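Local coordinates for uncharacterized protein (Alicyclobacillus acidocaldarius subsp. acidocaldarius, PDB 3RAG), which is of unknown function but has a von Willebrand factor type A-like alpha/beta domain that carries a bound sodium ion, at residues A[26-29]-A[30-34]; A[83-86]-A[87-91]; A[157-160]-A[161-165]. All coordinates share one frame; numbering follows the deposited sequence.

Each contact is local, made within one unbroken run of chain, helical but for the N-cap Asp26, so none closes a long loop and none nests in or crosses another; they lie in series. Contact 1 forms the first turns of helix 27-36, the crossover between the parallel strands 10-17 and 40-46. Contact 2 lies near the start of helix 79-106, which packs on the same two strands. Contact 3 ends helix 151-165, which crosses over between strands 135-142 and 172-179. Contacts 2 and 3 touch, with Gln84 CD 3.4 Å from Ser164 OG and His88 NE2 3.7 Å from Leu165 CD2. Contact 1 stands apart, its nearest atoms about 13 Å from contact 2 and 17 Å from contact 3.

Contact 1: residues A[26-29]-A[30-34]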
loop_
_atom_site.group_PDB
_atom_site.type_symbol
_atom_site.label_atom_id
_atom_site.label_comp_id
_atom_site.label_asym_id
_atom_site.label_seq_id
_atom_site.Cartn_x
_atom_site.Cartn_y
_atom_site.Cartn_z
ATOM N N ASP A 26 5.954 17.643 2.362
ATOM C CA ASP A 26 5.940 16.950 1.061
ATOM C C ASP A 26 5.856 15.428 1.146
ATOM O O ASP A 26 6.739 14.772 1.691
ATOM C CB ASP A 26 7.188 17.395 0.291
ATOM C CG ASP A 26 7.306 16.769 -1.090
ATOM O OD1 ASP A 26 6.358 16.122 -1.584
ATOM O OD2 ASP A 26 8.379 16.956 -1.690
ATOM N N PRO A 27 4.766 14.839 0.617
ATOM C CA PRO A 27 4.612 13.379 0.708
ATOM C C PRO A 27 5.610 12.629 -0.175
ATOM O O PRO A 27 5.817 11.432 0.024
ATOM C CB PRO A 27 3.170 13.137 0.209
ATOM C CG PRO A 27 2.871 14.344 -0.687
ATOM C CD PRO A 27 3.589 15.505 0.025
ATOM N N VAL A 28 6.196 13.300 -1.169
ATOM C CA VAL A 28 7.198 12.617 -1.977
ATOM C C VAL A 28 8.397 12.235 -1.096
ATOM O O VAL A 28 8.928 11.127 -1.176
ATOM C CB VAL A 28 7.605 13.449 -3.200
ATOM C CG1 VAL A 28 8.704 12.710 -4.012
ATOM C CG2 VAL A 28 6.366 13.692 -4.058
ATOM N N GLU A 29 8.811 13.159 -0.251
ATOM C CA GLU A 29 9.897 12.894 0.691
ATOM C C GLU A 29 9.512 11.826 1.718
ATOM O O GLU A 29 10.341 10.997 2.111
ATOM C CB GLU A 29 10.276 14.200 1.395
ATOM C CG GLU A 29 11.740 14.438 1.481
ATOM C CD GLU A 29 12.401 14.274 0.135
ATOM O OE1 GLU A 29 13.395 13.517 0.057
ATOM O OE2 GLU A 29 11.917 14.891 -0.841
ATOM N N ALA A 30 8.258 11.854 2.168
ATOM C CA ALA A 30 7.768 10.841 3.103
ATOM C C ALA A 30 7.874 9.455 2.486
ATOM O O ALA A 30 8.281 8.488 3.145
ATOM C CB ALA A 30 6.306 11.143 3.525
ATOM N N ALA A 31 7.507 9.345 1.206
ATOM C CA ALA A 31 7.564 8.053 0.532
ATOM C C ALA A 31 9.017 7.622 0.363
ATOM O O ALA A 31 9.340 6.439 0.484
ATOM C CB ALA A 31 6.882 8.126 -0.844
ATOM N N ARG A 32 9.886 8.576 0.051
ATOM C CA ARG A 32 11.312 8.267 -0.116
ATOM C C ARG A 32 11.878 7.726 1.214
ATOM O O ARG A 32 12.609 6.733 1.233
ATOM C CB ARG A 32 12.071 9.516 -0.586
ATOM C CG ARG A 32 13.506 9.260 -1.040
ATOM C CD ARG A 32 14.095 10.544 -1.648
ATOM N NE ARG A 32 13.481 10.819 -2.944
ATOM C CZ ARG A 32 12.895 11.959 -3.282
ATOM N NH1 ARG A 32 12.367 12.095 -4.492
ATOM N NH2 ARG A 32 12.845 12.967 -2.428
ATOM N N ARG A 33 11.528 8.373 2.328
ATOM C CA ARG A 33 11.888 7.850 3.659
ATOM C C ARG A 33 11.377 6.439 3.906
ATOM O O ARG A 33 12.116 5.571 4.372
ATOM C CB ARG A 33 11.337 8.744 4.773
ATOM C CG ARG A 33 12.079 10.044 4.958
ATOM C CD ARG A 33 11.632 10.768 6.239
ATOM N NE ARG A 33 10.276 11.321 6.170
ATOM C CZ ARG A 33 9.967 12.488 5.603
ATOM N NH1 ARG A 33 10.906 13.230 5.020
ATOM N NH2 ARG A 33 8.715 12.921 5.607
ATOM N N ALA A 34 10.095 6.220 3.634
ATOM C CA ALA A 34 9.512 4.885 3.787
ATOM C C ALA A 34 10.291 3.824 3.013
ATOM O O ALA A 34 10.576 2.738 3.540
ATOM C CB ALA A 34 8.048 4.895 3.349
HETATM O O HOH W 1 7.744 15.120 4.178
#
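Glu29 and Arg32 form an i to i+3 salt bridge on the outer side of helix 27-36, the crossover of a beta-alpha-beta unit between strands 10-17 and 40-46. Arg32 NH2 lies 2.6 Å from Glu29 OE1, at the guanidinium edge, in a weak hydrogen bond, with the carboxylate and guanidinium planes 44° apart. The same nitrogen is 2.7 Å from Glu29 OE2 and 2.9 Å from Glu29 CD, so close that the detailed placing of this pair is doubtful; Glu29 chi1 (-135°) is also unstaggered. A chi3 bend (-72°) brings the arginine head back over the preceding turn, with Arg32 NH1 3.7 Å from Val28 CG1.

Asp26 is the N-cap: its OD1 accepts from Val28 N at 2.9 Å, the donor well above the carboxylate plane. A water donates to Asp26 O and accepts from Arg33 NH2 at 2.8 Å, joining two turns. Arg33 NH2 also forms a salt bridge with Asp219 of helix 214-232.

Pro27 and Ala30 pack on Ile218 of that helix, Val28 rests on Ala66 of helix 58-66, and Ala31 meets Val41 of strand 40-46. The Arg33 guanidinium lies with one face over the backbone, Glu29 O being 3.7 Å above its plane.

Contact 2: residues A[83-86]-A[87-91]; sequences AQMM and THQTM
Thr87 turns its hydroxyl back one helical turn onto Ala83 O, on the buried side of helix 79-106, a long helix of this von Willebrand factor type A-like fold. Thr87 OG1 donates to Ala83 O at 2.8 Å, while Thr87 N donates to the same acceptor at 3.1 Å. The two donors come from opposite faces of the carbonyl plane, so one oxygen is gripped by side chain and backbone of a single residue. With chi1 at -62°, OG1 lies beside the backbone N, on the side of the Ala83 carbonyl.

One turn on, Thr90 N bonds to Met86 O, and Thr90 OG1 lies 2.9 Å from the same oxygen; Asn42 OD1 is a second acceptor within its reach, so which oxygen takes the proton is not settled. Packing is dense on this side: Ala83 and Met86 rest on Leu14 and Ile44 of the central sheet, and Met86, a selenomethionine, also touches Met70.

The more exposed side is held more lightly. Met85, likewise a selenomethionine, and Gln89 run side by side in the same direction, and the closest approach of the two side chains is Met85 SE to Gln89 OE1 at 3.2 Å. Bends at chi2 and chi3 curl the Met85 chain, whereas the Gln89 chain is extended beyond CG.

His88 N makes a nearly straight bond to Gln84 O (174°). The His88 ring is tied by ND1 to Glu130 of helix 116-132, and its edge turns to the preceding turn, with His88 CD2 3.3 Å from Gln84 O.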
loop_
_atom_site.group_PDB
_atom_site.type_symbol
_atom_site.label_atom_id
_atom_site.label_comp_id
_atom_site.label_asym_id
_atom_site.label_seq_id
_atom_site.Cartn_x
_atom_site.Cartn_y
_atom_site.Cartn_z
ATOM N N ALA A 83 -6.701 -1.976 -6.648
ATOM C CA ALA A 83 -5.931 -2.165 -5.415
ATOM C C ALA A 83 -5.390 -3.597 -5.311
ATOM O O ALA A 83 -4.237 -3.812 -4.958
ATOM C CB ALA A 83 -6.788 -1.834 -4.185
ATOM N N GLN A 84 -6.231 -4.568 -5.636
ATOM C CA GLN A 84 -5.799 -5.962 -5.600
ATOM C C GLN A 84 -4.684 -6.212 -6.627
ATOM O O GLN A 84 -3.648 -6.797 -6.290
ATOM C CB GLN A 84 -6.990 -6.903 -5.815
ATOM C CG GLN A 84 -8.064 -6.796 -4.756
ATOM C CD GLN A 84 -9.294 -7.620 -5.081
ATOM O OE1 GLN A 84 -9.198 -8.664 -5.715
ATOM N NE2 GLN A 84 -10.458 -7.150 -4.642
HETATM N N MSE A 85 -4.860 -5.742 -7.867
HETATM C CA MSE A 85 -3.822 -5.929 -8.881
HETATM C C MSE A 85 -2.501 -5.297 -8.469
HETATM O O MSE A 85 -1.439 -5.905 -8.653
HETATM C CB MSE A 85 -4.236 -5.357 -10.256
HETATM C CG MSE A 85 -3.128 -5.391 -11.340
HETATM SE SE MSE A 85 -1.927 -4.007 -11.414
HETATM C CE MSE A 85 -2.972 -2.650 -11.954
HETATM N N MSE A 86 -2.546 -4.065 -7.962
HETATM C CA MSE A 86 -1.298 -3.357 -7.699
HETATM C C MSE A 86 -0.553 -4.043 -6.567
HETATM O O MSE A 86 0.679 -4.160 -6.617
HETATM C CB MSE A 86 -1.539 -1.882 -7.324
HETATM C CG MSE A 86 -2.058 -0.992 -8.454
HETATM SE SE MSE A 86 -2.628 0.649 -7.811
HETATM C CE MSE A 86 -2.213 0.544 -6.181
ATOM N N THR A 87 -1.303 -4.458 -5.547
ATOM C CA THR A 87 -0.700 -5.055 -4.350
ATOM C C THR A 87 0.017 -6.332 -4.777
ATOM O O THR A 87 1.192 -6.538 -4.460
ATOM C CB THR A 87 -1.757 -5.342 -3.270
ATOM O OG1 THR A 87 -2.358 -4.106 -2.878
ATOM C CG2 THR A 87 -1.134 -5.992 -2.019
ATOM N N HIS A 88 -0.677 -7.172 -5.536
ATOM C CA HIS A 88 -0.029 -8.392 -6.044
ATOM C C HIS A 88 1.145 -8.147 -6.998
ATOM O O HIS A 88 2.204 -8.789 -6.880
ATOM C CB HIS A 88 -1.068 -9.352 -6.642
ATOM C CG HIS A 88 -1.885 -10.057 -5.602
ATOM N ND1 HIS A 88 -1.361 -11.035 -4.781
ATOM C CD2 HIS A 88 -3.181 -9.914 -5.233
ATOM C CE1 HIS A 88 -2.300 -11.469 -3.958
ATOM N NE2 HIS A 88 -3.414 -10.806 -4.213
ATOM N N GLN A 89 0.995 -7.213 -7.935
ATOM C CA GLN A 89 2.071 -6.997 -8.877
ATOM C C GLN A 89 3.328 -6.421 -8.214
ATOM O O GLN A 89 4.435 -6.837 -8.533
ATOM C CB GLN A 89 1.582 -6.152 -10.061
ATOM C CG GLN A 89 2.576 -5.942 -11.144
ATOM C CD GLN A 89 1.941 -5.281 -12.362
ATOM O OE1 GLN A 89 0.717 -5.332 -12.541
ATOM N NE2 GLN A 89 2.768 -4.652 -13.197
ATOM N N THR A 90 3.173 -5.473 -7.288
ATOM C CA THR A 90 4.347 -4.932 -6.599
ATOM C C THR A 90 4.955 -5.953 -5.607
ATOM O O THR A 90 6.178 -6.018 -5.474
ATOM C CB THR A 90 4.050 -3.554 -5.871
ATOM O OG1 THR A 90 2.958 -3.709 -4.947
ATOM C CG2 THR A 90 3.704 -2.455 -6.891
HETATM N N MSE A 91 4.117 -6.754 -4.941
HETATM C CA MSE A 91 4.621 -7.853 -4.088
HETATM C C MSE A 91 5.451 -8.816 -4.947
HETATM O O MSE A 91 6.570 -9.205 -4.591
HETATM C CB MSE A 91 3.462 -8.586 -3.350
HETATM C CG MSE A 91 3.856 -9.856 -2.519
HETATM SE SE MSE A 91 2.690 -10.313 -1.167
HETATM C CE MSE A 91 1.332 -9.273 -1.737
#

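Contact 3: residues A[157-160]-A[161-165]; sequences AVRD and LALSL
Leu161 takes up the i to i+4 pattern by donating its N to Ala157 O at 2.9 Å. The Leu161 side chain packs on Ala83 and Gln84 of helix 79-106. Next comes Ala162, whose N bonds to Val158 O with an N-H...O angle of 167°; both residues have side chains against Val197, and Val158 also reaches Val139 and Leu141 of strand 135-142.

These bonds belong to helix 151-165, the crossover between the parallel strands 135-142 and 172-179 in a von Willebrand factor type A-like fold, with Val158 turned to the sheet and Arg159 to the outer side.

Leu163 N donates to Arg159 O, and the side chains of the two residues meet farther out. Leu163 CD1 stands over one face of the Arg159 guanidinium, 3.4 Å above its plane and offset toward the rim, with Arg159 NH1 its nearest atom at 3.5 Å. The Arg159 chain is extended from CG to NE, which carries the guanidinium out to where CD1 lies over that face; NH1 also makes a long salt bridge to Asp160 OD1.

Ser164 N bonds to Asp160 O. With chi1 at 76°, Ser164 OG lies between the backbone N and the carbonyl carbon and donates to Leu161 O at 2.8 Å, well off the carbonyl direction (C=O...OG 124°); that oxygen also accepts from Leu165 N. Replacing Ser164 with alanine removes the hydroxyl and would probably leave Leu161 O with the Leu165 N-H alone among the donors described and thin the contact with Gln84. Leu165 packs on Leu135 and Leu137, its N 3.0 Å from Leu161 O.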
loop_
_atom_site.group_PDB
_atom_site.type_symbol
_atom_site.label_atom_id
_atom_site.label_comp_id
_atom_site.label_asym_id
_atom_site.label_seq_id
_atom_site.Cartn_x
_atom_site.Cartn_y
_atom_site.Cartn_z
ATOM N N ALA A 157 -14.388 -1.000 -1.167
ATOM C CA ALA A 157 -13.166 -1.436 -1.842
ATOM C C ALA A 157 -12.129 -1.932 -0.845
ATOM O O ALA A 157 -11.416 -2.914 -1.099
ATOM C CB ALA A 157 -12.573 -0.284 -2.692
ATOM N N VAL A 158 -12.018 -1.234 0.277
ATOM C CA VAL A 158 -11.033 -1.610 1.275
ATOM C C VAL A 158 -11.424 -2.926 1.936
ATOM O O VAL A 158 -10.584 -3.793 2.181
ATOM C CB VAL A 158 -10.865 -0.498 2.319
ATOM C CG1 VAL A 158 -10.018 -0.971 3.476
ATOM C CG2 VAL A 158 -10.225 0.734 1.635
ATOM N N ARG A 159 -12.711 -3.074 2.221
ATOM C CA ARG A 159 -13.212 -4.329 2.754
ATOM C C ARG A 159 -12.905 -5.464 1.772
ATOM O O ARG A 159 -12.416 -6.521 2.165
ATOM C CB ARG A 159 -14.718 -4.223 3.035
ATOM C CG ARG A 159 -15.352 -5.546 3.467
ATOM C CD ARG A 159 -16.864 -5.437 3.567
ATOM N NE ARG A 159 -17.458 -6.697 4.012
ATOM C CZ ARG A 159 -17.852 -7.665 3.189
ATOM N NH1 ARG A 159 -17.721 -7.516 1.873
ATOM N NH2 ARG A 159 -18.377 -8.782 3.678
ATOM N N ASP A 160 -13.183 -5.240 0.496
ATOM C CA ASP A 160 -12.961 -6.272 -0.525
ATOM C C ASP A 160 -11.479 -6.613 -0.681
ATOM O O ASP A 160 -11.113 -7.766 -0.919
ATOM C CB ASP A 160 -13.515 -5.811 -1.869
ATOM C CG ASP A 160 -15.019 -5.872 -1.931
ATOM O OD1 ASP A 160 -15.638 -6.374 -0.967
ATOM O OD2 ASP A 160 -15.581 -5.430 -2.955
ATOM N N LEU A 161 -10.623 -5.608 -0.549
ATOM C CA LEU A 161 -9.191 -5.838 -0.675
ATOM C C LEU A 161 -8.738 -6.787 0.418
ATOM O O LEU A 161 -8.043 -7.774 0.161
ATOM C CB LEU A 161 -8.420 -4.513 -0.600
ATOM C CG LEU A 161 -6.889 -4.557 -0.542
ATOM C CD1 LEU A 161 -6.302 -5.196 -1.803
ATOM C CD2 LEU A 161 -6.371 -3.112 -0.405
ATOM N N ALA A 162 -9.136 -6.490 1.652
ATOM C CA ALA A 162 -8.719 -7.297 2.775
ATOM C C ALA A 162 -9.269 -8.703 2.639
ATOM O O ALA A 162 -8.577 -9.679 2.936
ATOM C CB ALA A 162 -9.166 -6.654 4.112
ATOM N N LEU A 163 -10.521 -8.816 2.200
ATOM C CA LEU A 163 -11.106 -10.140 2.044
ATOM C C LEU A 163 -10.342 -10.945 0.991
ATOM O O LEU A 163 -10.084 -12.139 1.178
ATOM C CB LEU A 163 -12.595 -10.058 1.703
ATOM C CG LEU A 163 -13.487 -9.567 2.852
ATOM C CD1 LEU A 163 -14.935 -9.539 2.411
ATOM C CD2 LEU A 163 -13.331 -10.422 4.104
ATOM N N SER A 164 -9.964 -10.298 -0.109
ATOM C CA SER A 164 -9.240 -11.011 -1.164
ATOM C C SER A 164 -7.842 -11.452 -0.710
ATOM O O SER A 164 -7.376 -12.534 -1.063
ATOM C CB SER A 164 -9.131 -10.156 -2.426
ATOM O OG SER A 164 -8.143 -9.152 -2.256
ATOM N N LEU A 165 -7.167 -10.610 0.063
ATOM C CA LEU A 165 -5.838 -10.945 0.567
ATOM C C LEU A 165 -5.845 -12.068 1.603
ATOM O O LEU A 165 -4.843 -12.777 1.773
ATOM C CB LEU A 165 -5.136 -9.698 1.132
ATOM C CG LEU A 165 -4.841 -8.592 0.114
ATOM C CD1 LEU A 165 -4.381 -7.335 0.839
ATOM C CD2 LEU A 165 -3.790 -9.014 -0.965
#